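Local coordinates for restriction endonuclease (Mycobacterium sp., PDB 4F0Q), which cleaves DNA that carries methylated cytosine, working as a tetramer that probably pairs an N-terminal modification-recognition domain with a PD-(D/E)XK nuclease domain, at residues Val191-Asp194 and Arg199-Pro202; Ile224-Asn229 and Leu238-Glu243; Ala265-Ser270 and Glu398-Gln403; Gln274-Ala277 and Glu282-Thr285; Arg379-Val384 and Arg449-Ile454. All blocks are in the same frame, centred on the assembly; numbering follows the deposited sequence.

Contact 1 of 5, residues Val191-Asp194 and Arg199-Pro202; sequences VQRD and RSFP
Gln192 and Phe201 form the hydrogen-bonded pair at the centre of this antiparallel strand pairing, and they illustrate how backbone and side-chain contacts reinforce each other at the end of a beta hairpin. Three backbone hydrogen bonds hold the strands. Gln192 N gives a nearly straight bond to Phe201 O at 2.9 Å, Phe201 N returns one to Gln192 O, and Asp194 N closes the series on Arg199 O at 2.8 Å. CA-H...O contacts fill in between them, the shortest from Ser200 CA to Gln192 O at 3.2 Å.

Apolar contact comes mainly from the phenyl ring. With CG lodged between its own backbone N and carbonyl carbon (chi1 61°), Phe201 swings its ring across to Gln192, whose CB makes a CH-pi contact 4.2 Å from the ring centroid, over one face but offset toward the rim. The Gln192 amide plane lies 46° from the ring, and its OE1 bonds to Asn203. Beyond this pair, Arg193 CG rests 3.7 Å from Ser200 OG, a hydroxyl hydrogen-bonded to Thr145 of a second subunit.

The pairing joins strands 175-193 and 200-210; Trp101, His118 and Pro120 pack beside Gln192 and Phe201, while Arg193 reaches Gln423 in helix 411-425.

Contact 2 of 5, residues Ile224-Asn229 and Leu238-Glu243; sequences IDDRRN and LRHAPE
Asp226 of helix 222-227 meets Arg239 and His240 from the loop that leads to helix 243-251, a compact case of one carboxylate serving several partners on an irregular segment. The charged interaction is a side-on salt bridge: Arg239 NE reaches Asp226 OD2 at 3.2 Å and Arg239 NH2 reaches Asp226 OD1 at 3.3 Å. Both oxygens lie practically in the guanidinium plane, yet the nitrogens approach them from above the carboxylate, with the two planes 59° apart. The two groups are thus matched atom for atom but not coplanar. Arg239 starts from a chi1 of 55°, its CG between backbone N and carbonyl carbon, and then runs extended to NE.

A water supplies the second polar link. It donates to Asp226 OD2 at 2.6 Å and accepts from His240 N at 2.8 Å, coupling the acid to the loop backbone.

The remaining contact is with the imidazole. Asp226 OD2 sits at the edge of the His240 ring, 3.1 Å from CD2, and so meets a ring carbon and not a ring nitrogen.

Lying within the AspBHI-type N-terminal family region, the arrangement is a side-on bidentate Arg-Asp salt bridge, supplemented by a water bridge, between helix 222-227 and the loop before helix 243-251.

Contact 3 of 5, residues Ala265-Ser270 and Glu398-Gln403; sequences ASAVQS and EIIDDQ
Ile400 presses its terminal methyl, CD1, against Ala267 and Val268, joining the end of helix 393-401 in the PD-(D/E)XK nuclease region to a loop some 130 residues earlier in the chain. Ile400 contributes the most buried surface. Its CG1 stands anti to the carbonyl carbon (chi1 -63°) and CD1 continues outward in an extended line (chi2 170°), which carries the methyl across to the loop.

Ala267 is the second participant, and its CB points at the helix to meet Ile400 CD1 at 3.6 Å. Val268 adds one branch, CG2, lying beside its backbone N. A single methyl is thereby shared by two residues adjacent in sequence, in a small apolar contact at the surface with no hydrogen bond across it.

The loop brings order of its own, for Ser266 forms an ST turn around Ala267. Farther along, Gln269 O accepts a hydrogen bond from Gln396 of the same helix, adding a polar tie beside the apolar one. On the same helical segment, Glu398 and Asp402 form salt bridges with arginines of the fourth subunit.

The ST turn is closed by Val268 N donating to Ser266 OG at 3.3 Å, next to the Val268 CG2 that lies 3.8 Å from Ile400 CD1.

Contact 4 of 5, residues Gln274-Ala277 and Glu282-Thr285; sequences QQPA and EAAT
The chain leaves helix 271-274 at Gln275 and brings Pro276 against Ala283 in the first turn of helix 281-292, their CA atoms 5.5 Å apart, with no hydrogen bond directly between the two segments. Such a short interhelical connection shows how a proline can pack against the beginning of the helix that follows it.

Pro276 has the largest share of the buried surface. Its ring directs CG onto the helix backbone, 3.7 Å from Ala283 CA. Pro276 CG is also 4.1 Å from Ala283 CB. Through CB the ring meets the base of the Glu282 side chain, with Pro276 CB 3.9 Å from Glu282 CB. Beyond that point the glutamate runs extended, and the side chain packs on Ala415, Ala416 and Arg419 of helix 411-425. The small methyl of Ala283 admits the Ala277 carbonyl as well: Ala277 O comes within 3.2 Å of Ala283 CB, a close van der Waals approach.

That carbonyl finds its polar partner outside the segments, in the hydroxyl of Ser280, which also bonds to Ala283 N and so links the turn indirectly to the new helix. The arrangement is a short loop between helices 271-274 and 281-292 that ends in what is probably a serine N-cap, with a proline seated on the first turn of the second helix.

Contact 5 of 5, residues Arg379-Val384 and Arg449-Ile454; sequences RGWIGV and RPEEVI
Trp381 and Glu451 are brought together by their torsions: the indole has CG anti to its carbonyl carbon (chi1 -71°), while Glu451, starting in a similar way, bends at chi2 (80°) and folds its carboxylate back to the ring. Contact is made at the six-membered end of the indole. Glu451 OE2 lies at the ring edge, near its plane, 3.2 Å from Trp381 CH2, and Glu451 CG sits in the same plane at 3.6 Å from Trp381 CZ2. The carboxylate itself is turned 62° from the indole. Pro450 adds an apolar touch, its CB reaching Trp381 CH2 obliquely at 3.9 Å.

Trp381 sits in the segment that carries strand 381-387 of the nuclease sheet and packs on Val351 and Leu353 of the adjoining strand. Glu451 belongs to the 3-10 segment 451-454, and its neighbour Pro450 packs on Ile336 of strand 335-342. Glu452 OE2 steadies this segment by accepting from Arg449 N at 2.8 Å.

An acid at the rim of an indole meets the weakly positive C-H edge and not the electron-rich face, so the approach is probably mildly favourable. The main electrostatic partner of Glu451 OE2 is nevertheless Arg378, whose salt bridge implies that the tryptophan edge borders a charged pair.

Contacts 1 and 2 belong to the N-terminal region, with centres 38 Å apart, while contacts 3 and 5 each have one segment in the nuclease region and cross along the sequence, their nearest atoms about 9 Å apart. Contact 4 falls between the segments of contact 3 and touches it, Gln274 NE2 lying 3.2 Å from Gln269 O, probably as a hydrogen bond. Contacts 1, 3 and 5 all meet the second subunit, tying them to the tetramer. The magnesium ligands Asp334, Gln355 and Ala356 belong to none of the contacts; Gln355 and Ala356 lie on strand 347-357, which pairs with the strand of contact 5.

Contact 1 of 5, residues Val191-Asp194 and Arg199-Pro202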
# COMPACT_ATOMS: atom_id res chain seq x y z
N VAL A 191 -10.23 -23.76 -13.04
CA VAL A 191 -10.51 -25.18 -12.88
C VAL A 191 -11.27 -25.40 -11.57
O VAL A 191 -10.82 -24.98 -10.50
CB VAL A 191 -9.23 -26.04 -12.89
CG1 VAL A 191 -9.57 -27.49 -12.60
CG2 VAL A 191 -8.53 -25.91 -14.24
N GLN A 192 -12.42 -26.05 -11.67
CA GLN A 192 -13.27 -26.28 -10.51
C GLN A 192 -13.37 -27.76 -10.18
O GLN A 192 -13.02 -28.61 -10.99
CB GLN A 192 -14.67 -25.71 -10.76
CG GLN A 192 -14.68 -24.26 -11.21
CD GLN A 192 -16.08 -23.72 -11.41
OE1 GLN A 192 -16.29 -22.74 -12.13
NE2 GLN A 192 -17.05 -24.36 -10.77
N ARG A 193 -13.86 -28.05 -8.98
CA ARG A 193 -14.05 -29.42 -8.53
C ARG A 193 -15.42 -29.59 -7.88
O ARG A 193 -15.81 -28.78 -7.04
CB ARG A 193 -12.95 -29.82 -7.55
CG ARG A 193 -13.03 -31.26 -7.07
CD ARG A 193 -11.96 -31.58 -6.04
NE ARG A 193 -12.02 -32.96 -5.60
CZ ARG A 193 -12.79 -33.40 -4.60
NH1 ARG A 193 -13.56 -32.54 -3.93
NH2 ARG A 193 -12.79 -34.68 -4.27
N ASP A 194 -16.14 -30.63 -8.29
CA ASP A 194 -17.42 -30.95 -7.67
C ASP A 194 -17.16 -31.75 -6.40
O ASP A 194 -16.68 -32.88 -6.46
CB ASP A 194 -18.29 -31.76 -8.64
CG ASP A 194 -19.75 -31.82 -8.21
OD1 ASP A 194 -20.04 -31.70 -7.00
OD2 ASP A 194 -20.62 -32.00 -9.09
N ARG A 199 -15.31 -34.88 -9.33
CA ARG A 199 -14.81 -34.59 -10.67
C ARG A 199 -14.30 -33.16 -10.80
O ARG A 199 -14.84 -32.24 -10.19
CB ARG A 199 -15.89 -34.87 -11.72
CG ARG A 199 -16.37 -36.31 -11.75
CD ARG A 199 -17.26 -36.57 -12.95
NE ARG A 199 -16.54 -36.43 -14.21
CZ ARG A 199 -17.07 -36.68 -15.41
NH1 ARG A 199 -18.33 -37.09 -15.50
NH2 ARG A 199 -16.34 -36.53 -16.50
N SER A 200 -13.26 -32.98 -11.62
CA SER A 200 -12.71 -31.66 -11.87
C SER A 200 -12.93 -31.27 -13.33
O SER A 200 -12.97 -32.13 -14.20
CB SER A 200 -11.22 -31.63 -11.53
OG SER A 200 -11.01 -31.91 -10.16
N PHE A 201 -13.07 -29.97 -13.58
CA PHE A 201 -13.41 -29.50 -14.92
C PHE A 201 -13.06 -28.04 -15.14
O PHE A 201 -13.13 -27.23 -14.22
CB PHE A 201 -14.90 -29.72 -15.19
CG PHE A 201 -15.81 -28.97 -14.26
CD1 PHE A 201 -16.15 -29.49 -13.02
CD2 PHE A 201 -16.33 -27.74 -14.62
CE1 PHE A 201 -16.98 -28.80 -12.16
CE2 PHE A 201 -17.17 -27.04 -13.77
CZ PHE A 201 -17.49 -27.58 -12.54
N PRO A 202 -12.67 -27.68 -16.38
CA PRO A 202 -12.41 -26.28 -16.73
C PRO A 202 -13.69 -25.47 -16.75
O PRO A 202 -14.78 -26.05 -16.82
CB PRO A 202 -11.83 -26.38 -18.14
CG PRO A 202 -12.40 -27.64 -18.69
CD PRO A 202 -12.46 -28.58 -17.53

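Contact 2 of 5, residues Ile224-Asn229 and Leu238-Glu243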
# COMPACT_ATOMS: atom_id res chain seq x y z
N ILE A 224 -33.88 -1.84 -23.38
CA ILE A 224 -33.94 -3.17 -23.97
C ILE A 224 -34.93 -3.21 -25.13
O ILE A 224 -34.68 -3.88 -26.13
CB ILE A 224 -34.31 -4.23 -22.91
CG1 ILE A 224 -33.27 -4.23 -21.78
CG2 ILE A 224 -34.39 -5.62 -23.53
CD1 ILE A 224 -31.85 -4.42 -22.27
N ASP A 225 -36.03 -2.49 -24.98
CA ASP A 225 -37.02 -2.37 -26.05
C ASP A 225 -36.36 -1.85 -27.32
O ASP A 225 -36.58 -2.37 -28.41
CB ASP A 225 -38.16 -1.44 -25.65
CG ASP A 225 -38.96 -1.96 -24.48
OD1 ASP A 225 -38.75 -3.13 -24.08
OD2 ASP A 225 -39.81 -1.21 -23.95
N ASP A 226 -35.54 -0.81 -27.16
CA ASP A 226 -34.81 -0.23 -28.28
C ASP A 226 -33.78 -1.20 -28.83
O ASP A 226 -33.64 -1.35 -30.04
CB ASP A 226 -34.14 1.08 -27.87
CG ASP A 226 -35.14 2.14 -27.47
OD1 ASP A 226 -36.31 2.05 -27.89
OD2 ASP A 226 -34.76 3.07 -26.72
N ARG A 227 -33.05 -1.87 -27.93
CA ARG A 227 -32.06 -2.86 -28.36
C ARG A 227 -32.71 -4.06 -29.05
O ARG A 227 -32.11 -4.68 -29.93
CB ARG A 227 -31.18 -3.31 -27.20
CG ARG A 227 -30.16 -2.27 -26.76
CD ARG A 227 -29.07 -2.89 -25.90
NE ARG A 227 -28.38 -3.98 -26.59
CZ ARG A 227 -27.33 -3.81 -27.39
NH1 ARG A 227 -26.85 -2.59 -27.62
NH2 ARG A 227 -26.77 -4.85 -27.98
N ARG A 228 -33.94 -4.39 -28.65
CA ARG A 228 -34.68 -5.48 -29.27
C ARG A 228 -35.44 -4.99 -30.50
O ARG A 228 -36.01 -5.78 -31.25
CB ARG A 228 -35.67 -6.11 -28.28
CG ARG A 228 -35.02 -6.86 -27.13
CD ARG A 228 -36.07 -7.47 -26.23
NE ARG A 228 -36.78 -8.57 -26.88
CZ ARG A 228 -37.91 -9.10 -26.44
NH1 ARG A 228 -38.48 -8.63 -25.34
NH2 ARG A 228 -38.48 -10.10 -27.09
N ASN A 229 -35.44 -3.68 -30.71
CA ASN A 229 -36.15 -3.08 -31.83
C ASN A 229 -35.35 -3.20 -33.13
O ASN A 229 -34.27 -2.63 -33.26
CB ASN A 229 -36.46 -1.61 -31.54
CG ASN A 229 -37.62 -1.08 -32.36
OD1 ASN A 229 -37.88 -1.55 -33.46
ND2 ASN A 229 -38.33 -0.10 -31.81
N LEU A 238 -29.59 4.04 -27.43
CA LEU A 238 -29.02 4.59 -26.21
C LEU A 238 -29.84 5.73 -25.62
O LEU A 238 -29.38 6.43 -24.71
CB LEU A 238 -27.59 5.07 -26.46
CG LEU A 238 -26.53 4.02 -26.82
CD1 LEU A 238 -25.20 4.70 -27.08
CD2 LEU A 238 -26.40 2.99 -25.71
N ARG A 239 -31.05 5.93 -26.12
CA ARG A 239 -31.88 7.04 -25.67
C ARG A 239 -32.48 6.83 -24.28
O ARG A 239 -32.79 7.79 -23.58
CB ARG A 239 -32.98 7.36 -26.69
CG ARG A 239 -33.87 6.18 -27.05
CD ARG A 239 -34.84 6.57 -28.16
NE ARG A 239 -35.69 5.46 -28.56
CZ ARG A 239 -36.57 5.52 -29.56
NH1 ARG A 239 -36.71 6.64 -30.26
NH2 ARG A 239 -37.30 4.46 -29.86
N HIS A 240 -32.62 5.57 -23.88
CA HIS A 240 -33.15 5.25 -22.55
C HIS A 240 -32.13 4.46 -21.73
O HIS A 240 -32.48 3.82 -20.74
CB HIS A 240 -34.46 4.48 -22.67
CG HIS A 240 -35.52 5.19 -23.45
ND1 HIS A 240 -36.06 6.39 -23.04
CD2 HIS A 240 -36.13 4.88 -24.61
CE1 HIS A 240 -36.97 6.78 -23.92
NE2 HIS A 240 -37.03 5.88 -24.89
N ALA A 241 -30.88 4.52 -22.16
CA ALA A 241 -29.79 3.82 -21.48
C ALA A 241 -29.18 4.70 -20.39
O ALA A 241 -29.26 5.92 -20.47
CB ALA A 241 -28.73 3.40 -22.49
N PRO A 242 -28.59 4.07 -19.36
CA PRO A 242 -27.90 4.82 -18.31
C PRO A 242 -26.74 5.65 -18.86
O PRO A 242 -26.13 5.24 -19.85
CB PRO A 242 -27.36 3.72 -17.39
CG PRO A 242 -28.27 2.57 -17.61
CD PRO A 242 -28.64 2.63 -19.06
N GLU A 243 -26.45 6.78 -18.24
CA GLU A 243 -25.36 7.64 -18.67
C GLU A 243 -24.01 6.93 -18.57
O GLU A 243 -23.11 7.17 -19.37
CB GLU A 243 -25.33 8.93 -17.84
CG GLU A 243 -26.55 9.83 -18.03
CD GLU A 243 -26.49 10.65 -19.31
OE1 GLU A 243 -25.56 10.44 -20.12
OE2 GLU A 243 -27.38 11.50 -19.51
O HOH W 1 -32.66 3.13 -25.23

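Contact 3 of 5, residues Ala265-Ser270 and Glu398-Gln403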
# COMPACT_ATOMS: atom_id res chain seq x y z
N ALA A 265 -22.50 2.28 2.67
CA ALA A 265 -23.01 1.52 3.80
C ALA A 265 -21.95 1.41 4.89
O ALA A 265 -20.77 1.66 4.66
CB ALA A 265 -23.46 0.14 3.35
N SER A 266 -22.39 1.03 6.09
CA SER A 266 -21.48 0.84 7.21
C SER A 266 -20.50 -0.28 6.92
O SER A 266 -20.89 -1.38 6.52
CB SER A 266 -22.26 0.55 8.49
OG SER A 266 -21.39 0.27 9.57
N ALA A 267 -19.21 -0.01 7.12
CA ALA A 267 -18.17 -0.99 6.88
C ALA A 267 -17.91 -1.84 8.12
O ALA A 267 -17.01 -2.67 8.14
CB ALA A 267 -16.89 -0.31 6.42
N VAL A 268 -18.72 -1.62 9.15
CA VAL A 268 -18.61 -2.38 10.39
C VAL A 268 -19.46 -3.64 10.34
O VAL A 268 -20.69 -3.56 10.29
CB VAL A 268 -19.03 -1.54 11.61
CG1 VAL A 268 -19.02 -2.39 12.87
CG2 VAL A 268 -18.11 -0.34 11.77
N GLN A 269 -18.81 -4.79 10.34
CA GLN A 269 -19.52 -6.07 10.32
C GLN A 269 -19.70 -6.61 11.73
O GLN A 269 -18.81 -6.48 12.57
CB GLN A 269 -18.76 -7.09 9.47
CG GLN A 269 -18.56 -6.67 8.02
CD GLN A 269 -17.98 -7.78 7.18
OE1 GLN A 269 -17.88 -8.93 7.61
NE2 GLN A 269 -17.58 -7.45 5.95
N SER A 270 -20.86 -7.20 11.98
CA SER A 270 -21.12 -7.83 13.27
C SER A 270 -20.30 -9.11 13.38
O SER A 270 -19.68 -9.54 12.41
CB SER A 270 -22.61 -8.14 13.43
OG SER A 270 -23.04 -9.07 12.45
N GLU A 398 -12.00 1.81 14.96
CA GLU A 398 -10.70 2.48 15.03
C GLU A 398 -9.89 2.28 13.76
O GLU A 398 -9.05 3.12 13.42
CB GLU A 398 -9.92 2.00 16.26
CG GLU A 398 -10.59 2.37 17.58
CD GLU A 398 -9.88 1.77 18.78
OE1 GLU A 398 -10.46 1.80 19.88
OE2 GLU A 398 -8.75 1.28 18.62
N ILE A 399 -10.14 1.18 13.05
CA ILE A 399 -9.48 0.94 11.77
C ILE A 399 -10.02 1.89 10.69
O ILE A 399 -9.26 2.48 9.93
CB ILE A 399 -9.67 -0.52 11.30
CG1 ILE A 399 -8.84 -1.46 12.17
CG2 ILE A 399 -9.26 -0.68 9.84
CD1 ILE A 399 -9.03 -2.92 11.84
N ILE A 400 -11.34 2.03 10.64
CA ILE A 400 -11.99 2.91 9.68
C ILE A 400 -11.68 4.38 9.93
O ILE A 400 -11.32 5.12 9.01
CB ILE A 400 -13.52 2.71 9.69
CG1 ILE A 400 -13.88 1.28 9.26
CG2 ILE A 400 -14.20 3.72 8.77
CD1 ILE A 400 -15.33 0.93 9.47
N ASP A 401 -11.81 4.80 11.19
CA ASP A 401 -11.59 6.20 11.55
C ASP A 401 -10.16 6.66 11.31
O ASP A 401 -9.93 7.66 10.63
CB ASP A 401 -11.98 6.43 13.02
CG ASP A 401 -13.46 6.25 13.26
OD1 ASP A 401 -14.12 5.58 12.43
OD2 ASP A 401 -13.97 6.77 14.27
N ASP A 402 -9.20 5.93 11.87
CA ASP A 402 -7.80 6.31 11.77
C ASP A 402 -7.14 5.78 10.50
O ASP A 402 -5.92 5.89 10.34
CB ASP A 402 -7.03 5.85 13.01
CG ASP A 402 -7.57 6.46 14.29
OD1 ASP A 402 -7.11 7.55 14.67
OD2 ASP A 402 -8.47 5.85 14.92
N GLN A 403 -7.95 5.20 9.62
CA GLN A 403 -7.49 4.71 8.32
C GLN A 403 -6.33 3.72 8.43
O GLN A 403 -5.25 3.95 7.88
CB GLN A 403 -7.10 5.88 7.41
CG GLN A 403 -8.19 6.91 7.22
CD GLN A 403 -7.77 8.05 6.31
OE1 GLN A 403 -6.83 7.92 5.52
NE2 GLN A 403 -8.45 9.18 6.41

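Contact 4 of 5, residues Gln274-Ala277 and Glu282-Thr285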
# COMPACT_ATOMS: atom_id res chain seq x y z
N GLN A 274 -19.12 -11.80 10.13
CA GLN A 274 -17.75 -12.25 9.90
C GLN A 274 -17.64 -13.77 9.99
O GLN A 274 -16.74 -14.37 9.42
CB GLN A 274 -16.80 -11.59 10.90
CG GLN A 274 -16.85 -10.08 10.90
CD GLN A 274 -15.93 -9.47 11.94
OE1 GLN A 274 -14.74 -9.76 11.97
NE2 GLN A 274 -16.49 -8.62 12.80
N GLN A 275 -18.57 -14.37 10.72
CA GLN A 275 -18.62 -15.82 10.86
C GLN A 275 -19.51 -16.41 9.77
O GLN A 275 -20.40 -15.73 9.26
CB GLN A 275 -19.17 -16.20 12.24
CG GLN A 275 -18.25 -15.83 13.39
CD GLN A 275 -16.94 -16.60 13.36
OE1 GLN A 275 -16.91 -17.80 13.60
NE2 GLN A 275 -15.85 -15.90 13.06
N PRO A 276 -19.26 -17.68 9.39
CA PRO A 276 -20.10 -18.34 8.38
C PRO A 276 -21.49 -18.66 8.93
O PRO A 276 -21.77 -18.39 10.09
CB PRO A 276 -19.33 -19.63 8.09
CG PRO A 276 -18.55 -19.89 9.33
CD PRO A 276 -18.17 -18.54 9.85
N ALA A 277 -22.34 -19.23 8.09
CA ALA A 277 -23.69 -19.60 8.51
C ALA A 277 -23.65 -20.66 9.61
O ALA A 277 -22.62 -21.27 9.86
CB ALA A 277 -24.50 -20.10 7.32
N GLU A 282 -18.82 -24.39 5.77
CA GLU A 282 -17.73 -23.51 6.16
C GLU A 282 -17.67 -23.36 7.68
O GLU A 282 -16.60 -23.10 8.24
CB GLU A 282 -17.89 -22.14 5.50
CG GLU A 282 -17.97 -22.21 3.98
CD GLU A 282 -18.06 -20.84 3.33
OE1 GLU A 282 -18.25 -19.84 4.05
OE2 GLU A 282 -17.95 -20.78 2.09
N ALA A 283 -18.81 -23.54 8.34
CA ALA A 283 -18.87 -23.51 9.80
C ALA A 283 -18.14 -24.72 10.38
O ALA A 283 -17.31 -24.58 11.29
CB ALA A 283 -20.31 -23.49 10.27
N ALA A 284 -18.45 -25.89 9.85
CA ALA A 284 -17.79 -27.13 10.26
C ALA A 284 -16.29 -27.06 9.95
O ALA A 284 -15.46 -27.50 10.75
CB ALA A 284 -18.41 -28.32 9.56
N THR A 285 -15.97 -26.49 8.79
CA THR A 285 -14.58 -26.30 8.40
C THR A 285 -13.85 -25.43 9.42
O THR A 285 -12.74 -25.75 9.85
CB THR A 285 -14.47 -25.64 7.01
OG1 THR A 285 -15.03 -26.52 6.02
CG2 THR A 285 -13.02 -25.35 6.66

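Contact 5 of 5, residues Arg379-Val384 and Arg449-Ile454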
# COMPACT_ATOMS: atom_id res chain seq x y z
N ARG A 379 5.12 3.55 6.11
CA ARG A 379 4.54 3.91 4.83
C ARG A 379 5.05 2.98 3.74
O ARG A 379 6.24 2.68 3.67
CB ARG A 379 4.84 5.37 4.48
CG ARG A 379 6.30 5.74 4.56
CD ARG A 379 6.53 7.16 4.11
NE ARG A 379 7.86 7.63 4.47
CZ ARG A 379 8.33 8.84 4.21
NH1 ARG A 379 7.57 9.73 3.58
NH2 ARG A 379 9.56 9.17 4.58
N GLY A 380 4.13 2.50 2.90
CA GLY A 380 4.48 1.53 1.88
C GLY A 380 4.33 0.12 2.39
O GLY A 380 4.64 -0.84 1.69
N TRP A 381 3.86 -0.01 3.63
CA TRP A 381 3.61 -1.32 4.22
C TRP A 381 2.11 -1.51 4.45
O TRP A 381 1.40 -0.55 4.75
CB TRP A 381 4.34 -1.46 5.55
CG TRP A 381 5.83 -1.60 5.44
CD1 TRP A 381 6.59 -1.39 4.33
CD2 TRP A 381 6.73 -2.00 6.47
NE1 TRP A 381 7.91 -1.62 4.61
CE2 TRP A 381 8.03 -2.00 5.92
CE3 TRP A 381 6.57 -2.35 7.82
CZ2 TRP A 381 9.16 -2.34 6.66
CZ3 TRP A 381 7.70 -2.69 8.55
CH2 TRP A 381 8.97 -2.68 7.97
N ILE A 382 1.65 -2.74 4.31
CA ILE A 382 0.27 -3.07 4.66
C ILE A 382 0.27 -4.24 5.63
O ILE A 382 1.26 -4.96 5.76
CB ILE A 382 -0.58 -3.43 3.43
CG1 ILE A 382 -0.07 -4.73 2.79
CG2 ILE A 382 -0.58 -2.29 2.42
CD1 ILE A 382 -1.02 -5.31 1.76
N GLY A 383 -0.85 -4.43 6.32
CA GLY A 383 -0.96 -5.52 7.28
C GLY A 383 -2.05 -6.50 6.91
O GLY A 383 -2.86 -6.24 6.02
N VAL A 384 -2.07 -7.64 7.59
CA VAL A 384 -3.13 -8.62 7.43
C VAL A 384 -3.32 -9.44 8.70
O VAL A 384 -2.36 -9.98 9.25
CB VAL A 384 -2.89 -9.54 6.20
CG1 VAL A 384 -1.50 -10.14 6.23
CG2 VAL A 384 -3.96 -10.63 6.13
N ARG A 449 14.90 -9.09 8.51
CA ARG A 449 14.06 -7.91 8.65
C ARG A 449 12.96 -7.96 7.59
O ARG A 449 13.18 -8.49 6.50
CB ARG A 449 14.89 -6.64 8.48
CG ARG A 449 16.00 -6.46 9.50
CD ARG A 449 16.79 -5.19 9.21
NE ARG A 449 17.79 -4.91 10.23
CZ ARG A 449 18.61 -3.86 10.20
NH1 ARG A 449 18.54 -2.99 9.21
NH2 ARG A 449 19.50 -3.68 11.17
N PRO A 450 11.78 -7.40 7.90
CA PRO A 450 10.67 -7.35 6.94
C PRO A 450 11.08 -6.68 5.63
O PRO A 450 10.71 -7.15 4.56
CB PRO A 450 9.63 -6.50 7.67
CG PRO A 450 9.90 -6.74 9.11
CD PRO A 450 11.40 -6.86 9.22
N GLU A 451 11.85 -5.60 5.74
CA GLU A 451 12.33 -4.86 4.57
C GLU A 451 13.03 -5.77 3.57
O GLU A 451 12.87 -5.62 2.35
CB GLU A 451 13.28 -3.74 5.01
CG GLU A 451 12.65 -2.67 5.91
CD GLU A 451 12.54 -3.10 7.36
OE1 GLU A 451 12.90 -4.26 7.68
OE2 GLU A 451 12.10 -2.28 8.20
N GLU A 452 13.80 -6.72 4.08
CA GLU A 452 14.55 -7.66 3.25
C GLU A 452 13.67 -8.45 2.28
O GLU A 452 14.17 -9.04 1.32
CB GLU A 452 15.37 -8.61 4.12
CG GLU A 452 16.39 -7.92 5.02
CD GLU A 452 17.18 -8.88 5.88
OE1 GLU A 452 17.69 -9.89 5.35
OE2 GLU A 452 17.29 -8.63 7.10
N VAL A 453 12.36 -8.44 2.52
CA VAL A 453 11.42 -9.13 1.63
C VAL A 453 11.43 -8.51 0.24
O VAL A 453 10.96 -9.12 -0.73
CB VAL A 453 9.98 -9.13 2.20
CG1 VAL A 453 9.25 -7.85 1.83
CG2 VAL A 453 9.21 -10.34 1.69
N ILE A 454 11.96 -7.29 0.13
CA ILE A 454 12.10 -6.64 -1.17
C ILE A 454 13.11 -7.40 -2.04
O ILE A 454 12.98 -7.42 -3.27
CB ILE A 454 12.52 -5.16 -1.01
CG1 ILE A 454 11.46 -4.40 -0.21
CG2 ILE A 454 12.71 -4.50 -2.37
CD1 ILE A 454 11.80 -2.94 0.01